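Local coordinates for protein terminal uridylyltransferase 1 (Trypanosoma brucei, PDB 5HZD) that adds uridines from UTP to the 3'-hydroxyl ends of guide RNAs, ribosomal RNAs and some mRNAs in mitochondrial RNA editing, using magnesium or manganese, at residues E152-S160 against Q270-Y281; R88-R99 against T247-S257. All coordinates share one frame; numbering follows the deposited sequence.

Interaction 1 of 2, residues E152-S160 against Q270-Y281; sequences ELLRRVGFS and QPAHDECRPELY
A Schellman motif closing helix 143-156 in the nucleotidyltransferase palm is where Val157, Gly158 and Phe159 meet Tyr281 and Arg277, in the segment that runs from strand 267-271 toward strand 285-288. Gly158 takes a positive phi of 119°, and Phe159 N is bonded back to Leu154 O. The carbonyls of the turn, Val157 O and Gly158 O, accept bonds from the other segment. Tyr281 OH donates to Val157 O at 2.5 Å, a short bond that arrives well above the carbonyl plane. Val157 CG1 packs 3.6 Å from the same Tyr281 OH, a methyl beside the bonded hydroxyl. Just beyond the turn, the rings of Phe159 and Tyr281 form an offset stack, nearly parallel, with centroids 4.1 Å apart. Leu280 CD2 adds an apolar touch at 3.8 Å from Phe159 CZ, and His177 meets the Phe159 ring edge-to-face. Gly158, with no side chain of its own, lets Gln270 CB lie 4.0 Å from Gly158 CA. The Arg277 guanidinium lies between Pro271 CD and Asp274 O, steadied by NE donating to His273 O, on a lone pair. Its NH1 reaches Gly158 O at 3.2 Å, while a water bridges Gly158 O to Arg277 NH2.

Interaction 2 of 2, residues R88-R99 against T247-S257; sequences RARAQLECVVRR and TTAAVRAAMCS
Gln92 and Val96 face Thr248, Val251 and Met255 in a nearly parallel helix-helix packing of helix 80-100 of the palm on helix 247-254; the axes of the helical segments 88-99 and 247-254 run 11° from parallel and approach to 8.8 Å. Apolar contacts run from the middle to the C-terminal end. Val251 presents both methyls to Gln92, CG2 meeting the aliphatic Gln92 CG at 3.8 Å, and the two side chains cross at about a right angle. Further along, Met255 folds back on itself, bent at chi2 (-55°) and again at chi3, which lays its thioether across Val96: Met255 SD is 4.0 Å from Val96 CG2. The methyl continues along the same residue, Met255 CE packing 3.9 Å from Val96 CA. One group of polar contacts lies at the N-terminal end. Gln92 NE2 gives a weak hydrogen bond to Thr248 OG1, 3.4 Å long, but the amide is gripped more firmly outside the pair, by Glu279 through NE2 and by the backbone N of Leu280 through OE1. Glu279 also takes up Arg88 and Thr247. A second group involves Arg252, whose NE lies near Cys95 SG in one of the two conformers of that cysteine, a less certain approach. A water lies at the edge of the Arg252 guanidinium, in its plane, accepting from Arg252 NH2 at 3.1 Å and donating to Ala91 O at 2.8 Å.

In the fold
Chain order alternates between the two contacts: 88-99, then 152-160, then 247-257, then 270-281, so the loops they close cross instead of nesting. Interaction 2 closes the first, bringing helix 247-254 back to helix 80-100 after much of the palm sheet and three strands of the antiparallel sheet. Interaction 1 closes the second, as the chain leaves strand 267-271 and returns to the end of helix 143-156 before entering strand 285-288 of the palm. The contacts adjoin: Glu279 of 270-281 reaches both segments of interaction 2, while Val157 packs on Ala254 and Leu153 on Val96. Together they tie helix 247-254 and edge strand 267-271 of the antiparallel sheet to palm helices 80-100 and 143-156.

Interaction 1 of 2, residues E152-S160 against Q270-Y281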
loop_
_atom_site.group_PDB
_atom_site.type_symbol
_atom_site.label_atom_id
_atom_site.label_comp_id
_atom_site.label_asym_id
_atom_site.label_seq_id
_atom_site.Cartn_x
_atom_site.Cartn_y
_atom_site.Cartn_z
ATOM N N GLU A 152 1.393 19.833 -14.029
ATOM C CA GLU A 152 1.976 21.108 -14.443
ATOM C C GLU A 152 2.442 21.925 -13.247
ATOM O O GLU A 152 3.497 22.545 -13.288
ATOM C CB GLU A 152 0.963 21.915 -15.256
ATOM C CG GLU A 152 1.440 23.296 -15.639
ATOM C CD GLU A 152 2.533 23.277 -16.697
ATOM O OE1 GLU A 152 2.867 22.184 -17.223
ATOM O OE2 GLU A 152 3.079 24.369 -16.995
ATOM N N LEU A 153 1.666 21.920 -12.174
ATOM C CA LEU A 153 2.106 22.623 -10.962
ATOM C C LEU A 153 3.401 22.035 -10.403
ATOM O O LEU A 153 4.313 22.778 -9.966
ATOM C CB LEU A 153 1.013 22.609 -9.876
ATOM C CG LEU A 153 -0.244 23.423 -10.184
ATOM C CD1 LEU A 153 -1.291 23.261 -9.074
ATOM C CD2 LEU A 153 0.097 24.909 -10.407
ATOM N N LEU A 154 3.507 20.708 -10.404
ATOM C CA LEU A 154 4.729 20.066 -9.946
ATOM C C LEU A 154 5.937 20.407 -10.837
ATOM O O LEU A 154 7.004 20.712 -10.332
ATOM C CB LEU A 154 4.524 18.560 -9.848
ATOM C CG LEU A 154 3.564 18.125 -8.750
ATOM C CD1 LEU A 154 3.147 16.685 -9.011
ATOM C CD2 LEU A 154 4.210 18.278 -7.339
ATOM N N ARG A 155 5.747 20.415 -12.150
ATOM C CA ARG A 155 6.803 20.795 -13.089
ATOM C C ARG A 155 7.284 22.213 -12.749
ATOM O O ARG A 155 8.484 22.488 -12.764
ATOM C CB ARG A 155 6.263 20.746 -14.528
ATOM C CG ARG A 155 7.280 21.001 -15.624
ATOM C CD ARG A 155 6.583 21.164 -16.984
ATOM N NE ARG A 155 6.952 22.424 -17.639
ATOM C CZ ARG A 155 6.374 23.600 -17.398
ATOM N NH1 ARG A 155 5.395 23.696 -16.513
ATOM N NH2 ARG A 155 6.776 24.687 -18.044
ATOM N N ARG A 156 6.357 23.097 -12.407
ATOM C CA ARG A 156 6.702 24.517 -12.227
ATOM C C ARG A 156 7.401 24.771 -10.883
ATOM O O ARG A 156 8.018 25.821 -10.676
ATOM C CB ARG A 156 5.449 25.402 -12.323
ATOM C CG ARG A 156 4.787 25.504 -13.703
ATOM C CD ARG A 156 3.628 26.545 -13.652
ATOM N NE ARG A 156 2.309 25.996 -14.008
ATOM C CZ ARG A 156 1.129 26.468 -13.579
ATOM N NH1 ARG A 156 -0.016 25.891 -13.973
ATOM N NH2 ARG A 156 1.078 27.511 -12.752
ATOM N N VAL A 157 7.297 23.834 -9.951
ATOM C CA VAL A 157 7.979 23.992 -8.645
ATOM C C VAL A 157 9.292 23.201 -8.644
ATOM O O VAL A 157 10.001 23.160 -7.634
ATOM C CB VAL A 157 7.018 23.618 -7.464
ATOM C CG1 VAL A 157 6.930 22.134 -7.243
ATOM C CG2 VAL A 157 7.400 24.312 -6.179
ATOM N N GLY A 158 9.625 22.593 -9.781
ATOM C CA GLY A 158 10.921 21.964 -9.980
ATOM C C GLY A 158 10.981 20.469 -10.255
ATOM O O GLY A 158 12.067 19.903 -10.389
ATOM N N PHE A 159 9.833 19.804 -10.346
ATOM C CA PHE A 159 9.862 18.381 -10.698
ATOM C C PHE A 159 10.168 18.224 -12.180
ATOM O O PHE A 159 9.604 18.937 -13.006
ATOM C CB PHE A 159 8.549 17.685 -10.329
ATOM C CG PHE A 159 8.389 17.464 -8.840
ATOM C CD1 PHE A 159 8.009 18.511 -8.004
ATOM C CD2 PHE A 159 8.655 16.217 -8.270
ATOM C CE1 PHE A 159 7.870 18.309 -6.632
ATOM C CE2 PHE A 159 8.535 16.015 -6.897
ATOM C CZ PHE A 159 8.146 17.067 -6.069
ATOM N N SER A 160 11.074 17.304 -12.509
ATOM C CA SER A 160 11.424 17.021 -13.898
ATOM C C SER A 160 10.508 16.012 -14.602
ATOM O O SER A 160 9.992 15.087 -13.971
ATOM C CB SER A 160 12.851 16.489 -13.936
ATOM O OG SER A 160 13.170 16.110 -15.248
ATOM N N GLN A 270 12.726 27.082 -8.409
ATOM C CA GLN A 270 12.955 25.673 -8.115
ATOM C C GLN A 270 13.884 25.571 -6.917
ATOM O O GLN A 270 14.402 26.582 -6.461
ATOM C CB GLN A 270 13.533 24.960 -9.331
ATOM C CG GLN A 270 14.884 25.423 -9.782
ATOM C CD GLN A 270 15.282 24.702 -11.057
ATOM O OE1 GLN A 270 14.456 24.539 -11.960
ATOM N NE2 GLN A 270 16.530 24.238 -11.127
ATOM N N PRO A 271 14.063 24.361 -6.364
ATOM C CA PRO A 271 15.015 24.277 -5.244
ATOM C C PRO A 271 16.411 24.736 -5.656
ATOM O O PRO A 271 16.781 24.607 -6.830
ATOM C CB PRO A 271 15.031 22.785 -4.925
ATOM C CG PRO A 271 13.629 22.309 -5.343
ATOM C CD PRO A 271 13.345 23.086 -6.588
ATOM N N ALA A 272 17.174 25.271 -4.700
ATOM C CA ALA A 272 18.505 25.798 -4.989
ATOM C C ALA A 272 19.488 24.719 -5.456
ATOM O O ALA A 272 20.482 25.028 -6.100
ATOM C CB ALA A 272 19.058 26.544 -3.771
ATOM N N HIS A 273 19.193 23.459 -5.152
ATOM C CA HIS A 273 20.065 22.347 -5.533
ATOM C C HIS A 273 19.322 21.258 -6.288
ATOM O O HIS A 273 18.171 20.954 -5.977
ATOM C CB HIS A 273 20.688 21.727 -4.281
ATOM C CG HIS A 273 21.885 20.872 -4.559
ATOM N ND1 HIS A 273 21.808 19.504 -4.692
ATOM C CD2 HIS A 273 23.192 21.194 -4.713
ATOM C CE1 HIS A 273 23.012 19.018 -4.935
ATOM N NE2 HIS A 273 23.869 20.022 -4.949
ATOM N N ASP A 274 19.992 20.651 -7.264
ATOM C CA ASP A 274 19.359 19.655 -8.129
ATOM C C ASP A 274 19.093 18.306 -7.480
ATOM O O ASP A 274 18.214 17.576 -7.935
ATOM C CB ASP A 274 20.174 19.446 -9.409
ATOM C CG ASP A 274 20.026 20.591 -10.389
ATOM O OD1 ASP A 274 19.046 21.359 -10.266
ATOM O OD2 ASP A 274 20.883 20.720 -11.289
ATOM N N GLU A 275 19.848 17.960 -6.439
ATOM C CA GLU A 275 19.656 16.670 -5.767
ATOM C C GLU A 275 19.239 16.799 -4.301
ATOM O O GLU A 275 18.410 16.023 -3.813
ATOM C CB GLU A 275 20.917 15.804 -5.861
ATOM C CG GLU A 275 21.242 15.318 -7.264
ATOM C CD GLU A 275 22.113 14.072 -7.263
ATOM O OE1 GLU A 275 22.543 13.635 -6.170
ATOM O OE2 GLU A 275 22.367 13.525 -8.359
ATOM N N CYS A 276 19.819 17.774 -3.607
ATOM C CA CYS A 276 19.514 18.012 -2.202
ATOM C C CYS A 276 18.262 18.886 -2.063
ATOM O O CYS A 276 18.340 20.116 -2.134
ATOM C CB CYS A 276 20.702 18.696 -1.537
ATOM S SG CYS A 276 20.565 18.818 0.238
ATOM N N ARG A 277 17.119 18.244 -1.841
ATOM C CA ARG A 277 15.826 18.913 -1.992
ATOM C C ARG A 277 14.863 18.507 -0.885
ATOM O O ARG A 277 15.130 17.546 -0.132
ATOM C CB ARG A 277 15.250 18.518 -3.364
ATOM C CG ARG A 277 16.023 19.112 -4.560
ATOM C CD ARG A 277 15.451 18.646 -5.896
ATOM N NE ARG A 277 15.731 19.638 -6.931
ATOM C CZ ARG A 277 15.139 19.647 -8.124
ATOM N NH1 ARG A 277 14.269 18.684 -8.428
ATOM N NH2 ARG A 277 15.427 20.601 -9.008
ATOM N N PRO A 278 13.729 19.216 -0.779
ATOM C CA PRO A 278 12.665 18.814 0.147
ATOM C C PRO A 278 12.184 17.355 -0.042
ATOM O O PRO A 278 12.290 16.789 -1.151
ATOM C CB PRO A 278 11.528 19.780 -0.198
ATOM C CG PRO A 278 12.263 21.032 -0.653
ATOM C CD PRO A 278 13.437 20.514 -1.436
ATOM N N GLU A 279 11.670 16.770 1.035
ATOM C CA GLU A 279 11.246 15.351 1.080
ATOM C C GLU A 279 10.424 14.865 -0.121
ATOM O O GLU A 279 10.644 13.756 -0.639
ATOM C CB GLU A 279 10.504 15.073 2.400
ATOM C CG GLU A 279 11.400 15.052 3.663
ATOM C CD GLU A 279 11.699 16.428 4.266
ATOM O OE1 GLU A 279 11.292 17.489 3.712
ATOM O OE2 GLU A 279 12.365 16.485 5.321
ATOM N N LEU A 280 9.478 15.683 -0.581
ATOM C CA LEU A 280 8.563 15.258 -1.634
ATOM C C LEU A 280 9.313 14.894 -2.921
ATOM O O LEU A 280 8.871 14.030 -3.702
ATOM C CB LEU A 280 7.532 16.366 -1.888
ATOM C CG LEU A 280 6.435 16.010 -2.881
ATOM C CD1 LEU A 280 5.522 14.907 -2.328
ATOM C CD2 LEU A 280 5.611 17.221 -3.297
ATOM N N TYR A 281 10.463 15.519 -3.134
ATOM C CA TYR A 281 11.242 15.263 -4.356
ATOM C C TYR A 281 11.981 13.939 -4.295
ATOM O O TYR A 281 12.456 13.433 -5.313
ATOM C CB TYR A 281 12.287 16.372 -4.577
ATOM C CG TYR A 281 11.723 17.717 -4.899
ATOM C CD1 TYR A 281 11.567 18.132 -6.225
ATOM C CD2 TYR A 281 11.338 18.590 -3.891
ATOM C CE1 TYR A 281 11.057 19.387 -6.517
ATOM C CE2 TYR A 281 10.806 19.850 -4.187
ATOM C CZ TYR A 281 10.666 20.238 -5.490
ATOM O OH TYR A 281 10.155 21.503 -5.722
HETATM O O HOH W 1 14.799 20.228 -11.911
#

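Interaction 2 of 2, residues R88-R99 against T247-S257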
loop_
_atom_site.group_PDB
_atom_site.type_symbol
_atom_site.label_atom_id
_atom_site.label_comp_id
_atom_site.label_asym_id
_atom_site.label_seq_id
_atom_site.Cartn_x
_atom_site.Cartn_y
_atom_site.Cartn_z
ATOM N N ARG A 88 6.198 15.327 6.300
ATOM C CA ARG A 88 6.624 16.581 5.697
ATOM C C ARG A 88 6.333 16.578 4.203
ATOM O O ARG A 88 5.872 17.595 3.640
ATOM C CB ARG A 88 8.094 16.827 5.979
ATOM C CG ARG A 88 8.327 17.043 7.467
ATOM C CD ARG A 88 9.665 17.661 7.802
ATOM N NE ARG A 88 10.741 16.702 7.628
ATOM C CZ ARG A 88 11.135 15.827 8.544
ATOM N NH1 ARG A 88 10.558 15.785 9.750
ATOM N NH2 ARG A 88 12.132 14.996 8.256
ATOM N N ALA A 89 6.599 15.452 3.526
ATOM C CA ALA A 89 6.276 15.374 2.108
ATOM C C ALA A 89 4.795 15.612 1.832
ATOM O O ALA A 89 4.430 16.280 0.861
ATOM C CB ALA A 89 6.725 14.010 1.516
ATOM N N ARG A 90 3.934 15.071 2.699
ATOM C CA ARG A 90 2.490 15.240 2.563
ATOM C C ARG A 90 2.129 16.719 2.662
ATOM O O ARG A 90 1.347 17.213 1.862
ATOM C CB ARG A 90 1.748 14.479 3.692
ATOM C CG ARG A 90 0.224 14.387 3.473
ATOM C CD ARG A 90 -0.535 14.214 4.808
ATOM N NE ARG A 90 -0.219 15.367 5.630
ATOM C CZ ARG A 90 -0.818 16.536 5.494
ATOM N NH1 ARG A 90 -1.826 16.674 4.611
ATOM N NH2 ARG A 90 -0.401 17.562 6.224
ATOM N N ALA A 91 2.687 17.422 3.658
ATOM C CA ALA A 91 2.387 18.840 3.813
ATOM C C ALA A 91 2.888 19.615 2.616
ATOM O O ALA A 91 2.216 20.565 2.168
ATOM C CB ALA A 91 2.989 19.381 5.106
ATOM N N GLN A 92 4.047 19.229 2.087
ATOM C CA GLN A 92 4.583 19.872 0.869
ATOM C C GLN A 92 3.637 19.698 -0.308
ATOM O O GLN A 92 3.308 20.649 -1.014
ATOM C CB GLN A 92 5.987 19.320 0.554
ATOM C CG GLN A 92 6.985 19.752 1.610
ATOM C CD GLN A 92 8.194 18.855 1.732
ATOM O OE1 GLN A 92 8.516 18.082 0.806
ATOM N NE2 GLN A 92 8.904 18.981 2.839
ATOM N N LEU A 93 3.177 18.469 -0.519
ATOM C CA LEU A 93 2.247 18.210 -1.607
ATOM C C LEU A 93 0.956 18.992 -1.412
ATOM O O LEU A 93 0.391 19.506 -2.383
ATOM C CB LEU A 93 1.963 16.706 -1.738
ATOM C CG LEU A 93 1.040 16.377 -2.917
ATOM C CD1 LEU A 93 1.617 16.773 -4.290
ATOM C CD2 LEU A 93 0.757 14.844 -2.904
ATOM N N GLU A 94 0.519 19.163 -0.165
ATOM C CA GLU A 94 -0.743 19.864 0.046
ATOM C C GLU A 94 -0.631 21.314 -0.368
ATOM O O GLU A 94 -1.575 21.875 -0.926
ATOM C CB GLU A 94 -1.201 19.728 1.492
ATOM C CG GLU A 94 -2.595 20.274 1.760
ATOM C CD GLU A 94 -3.071 19.861 3.133
ATOM O OE1 GLU A 94 -3.050 20.724 4.041
ATOM O OE2 GLU A 94 -3.465 18.673 3.335
ATOM N N CYS A 95 0.531 21.925 -0.170
ATOM C CA CYS A 95 0.786 23.298 -0.644
ATOM C C CYS A 95 0.622 23.408 -2.137
ATOM O O CYS A 95 0.114 24.403 -2.671
ATOM C CB CYS A 95 2.215 23.701 -0.313
ATOM S SG CYS A 95 2.584 23.895 1.412
ATOM N N VAL A 96 1.096 22.381 -2.835
ATOM C CA VAL A 96 1.028 22.407 -4.287
ATOM C C VAL A 96 -0.417 22.227 -4.733
ATOM O O VAL A 96 -0.936 23.024 -5.544
ATOM C CB VAL A 96 1.885 21.277 -4.904
ATOM C CG1 VAL A 96 1.715 21.283 -6.437
ATOM C CG2 VAL A 96 3.338 21.431 -4.514
ATOM N N VAL A 97 -1.110 21.202 -4.208
ATOM C CA VAL A 97 -2.440 20.925 -4.747
ATOM C C VAL A 97 -3.463 21.986 -4.376
ATOM O O VAL A 97 -4.431 22.164 -5.116
ATOM C CB VAL A 97 -2.954 19.522 -4.420
ATOM C CG1 VAL A 97 -1.915 18.474 -4.847
ATOM C CG2 VAL A 97 -3.231 19.409 -2.969
ATOM N N ARG A 98 -3.254 22.715 -3.275
ATOM C CA ARG A 98 -4.192 23.809 -2.967
ATOM C C ARG A 98 -4.153 24.943 -3.965
ATOM O O ARG A 98 -5.083 25.724 -4.030
ATOM C CB ARG A 98 -3.982 24.334 -1.543
ATOM C CG ARG A 98 -4.485 23.330 -0.518
ATOM C CD ARG A 98 -4.355 23.835 0.911
ATOM N NE ARG A 98 -5.239 24.991 1.058
ATOM C CZ ARG A 98 -5.333 25.749 2.144
ATOM N NH1 ARG A 98 -6.187 26.766 2.155
ATOM N NH2 ARG A 98 -4.560 25.514 3.185
ATOM N N ARG A 99 -3.101 25.058 -4.758
ATOM C CA ARG A 99 -3.094 26.071 -5.819
ATOM C C ARG A 99 -4.061 25.679 -6.936
ATOM O O ARG A 99 -4.627 26.543 -7.598
ATOM C CB ARG A 99 -1.676 26.295 -6.363
ATOM C CG ARG A 99 -1.575 27.059 -7.700
ATOM C CD ARG A 99 -1.846 28.574 -7.599
ATOM N NE ARG A 99 -1.347 29.190 -6.371
ATOM C CZ ARG A 99 -0.092 29.586 -6.175
ATOM N NH1 ARG A 99 0.821 29.415 -7.125
ATOM N NH2 ARG A 99 0.252 30.145 -5.021
ATOM N N THR A 247 12.031 22.612 5.137
ATOM C CA THR A 247 11.770 22.160 3.768
ATOM C C THR A 247 10.321 22.371 3.374
ATOM O O THR A 247 10.019 22.592 2.208
ATOM C CB THR A 247 12.130 20.667 3.599
ATOM O OG1 THR A 247 11.552 19.923 4.678
ATOM C CG2 THR A 247 13.642 20.477 3.617
ATOM N N THR A 248 9.395 22.276 4.321
ATOM C CA THR A 248 8.000 22.510 3.992
ATOM C C THR A 248 7.772 24.000 3.691
ATOM O O THR A 248 7.084 24.343 2.717
ATOM C CB THR A 248 7.067 22.017 5.109
ATOM O OG1 THR A 248 7.312 20.617 5.328
ATOM C CG2 THR A 248 5.629 22.188 4.717
ATOM N N ALA A 249 8.349 24.880 4.509
ATOM C CA ALA A 249 8.258 26.304 4.194
ATOM C C ALA A 249 8.879 26.607 2.834
ATOM O O ALA A 249 8.417 27.505 2.134
ATOM C CB ALA A 249 8.925 27.167 5.284
ATOM N N ALA A 250 9.918 25.869 2.453
ATOM C CA ALA A 250 10.582 26.116 1.181
ATOM C C ALA A 250 9.648 25.797 0.013
ATOM O O ALA A 250 9.607 26.527 -0.974
ATOM C CB ALA A 250 11.877 25.333 1.072
ATOM N N VAL A 251 8.886 24.715 0.117
ATOM C CA VAL A 251 7.901 24.426 -0.924
ATOM C C VAL A 251 6.737 25.434 -0.904
ATOM O O VAL A 251 6.268 25.873 -1.946
ATOM C CB VAL A 251 7.409 22.976 -0.805
ATOM C CG1 VAL A 251 6.326 22.697 -1.855
ATOM C CG2 VAL A 251 8.597 22.017 -0.966
ATOM N N ARG A 252 6.278 25.799 0.291
ATOM C CA ARG A 252 5.223 26.791 0.441
ATOM C C ARG A 252 5.663 28.111 -0.205
ATOM O O ARG A 252 4.867 28.740 -0.926
ATOM C CB ARG A 252 4.835 26.914 1.933
ATOM C CG ARG A 252 3.542 27.702 2.218
ATOM C CD ARG A 252 3.131 27.608 3.715
ATOM N NE ARG A 252 2.667 26.265 4.071
ATOM C CZ ARG A 252 3.206 25.489 5.009
ATOM N NH1 ARG A 252 4.238 25.916 5.732
ATOM N NH2 ARG A 252 2.696 24.281 5.239
ATOM N N ALA A 253 6.924 28.506 -0.013
ATOM C CA ALA A 253 7.461 29.712 -0.665
ATOM C C ALA A 253 7.527 29.584 -2.190
ATOM O O ALA A 253 7.208 30.525 -2.912
ATOM C CB ALA A 253 8.842 30.080 -0.099
ATOM N N ALA A 254 7.955 28.432 -2.694
ATOM C CA ALA A 254 8.027 28.213 -4.155
ATOM C C ALA A 254 6.651 28.203 -4.811
ATOM O O ALA A 254 6.524 28.439 -6.024
ATOM C CB ALA A 254 8.755 26.912 -4.441
ATOM N N MET A 255 5.615 27.991 -4.009
ATOM C CA MET A 255 4.231 28.041 -4.506
ATOM C C MET A 255 3.609 29.429 -4.461
ATOM O O MET A 255 2.452 29.589 -4.836
ATOM C CB MET A 255 3.342 27.035 -3.763
ATOM C CG MET A 255 3.649 25.570 -4.086
ATOM S SD MET A 255 3.574 25.208 -5.856
ATOM C CE MET A 255 1.874 25.692 -6.168
ATOM N N CYS A 256 4.353 30.440 -4.010
ATOM C CA CYS A 256 3.774 31.783 -3.947
ATOM C C CYS A 256 3.503 32.287 -5.361
ATOM O O CYS A 256 4.032 31.762 -6.344
ATOM C CB CYS A 256 4.653 32.767 -3.156
ATOM S SG CYS A 256 6.060 33.419 -4.075
ATOM N N SER A 257 2.641 33.284 -5.482
ATOM C CA SER A 257 2.430 33.858 -6.796
ATOM C C SER A 257 2.786 35.335 -6.768
ATOM O O SER A 257 1.963 36.185 -6.401
ATOM C CB SER A 257 1.008 33.604 -7.309
ATOM O OG SER A 257 0.078 33.598 -6.246
HETATM O O HOH W 2 0.760 22.306 3.860
#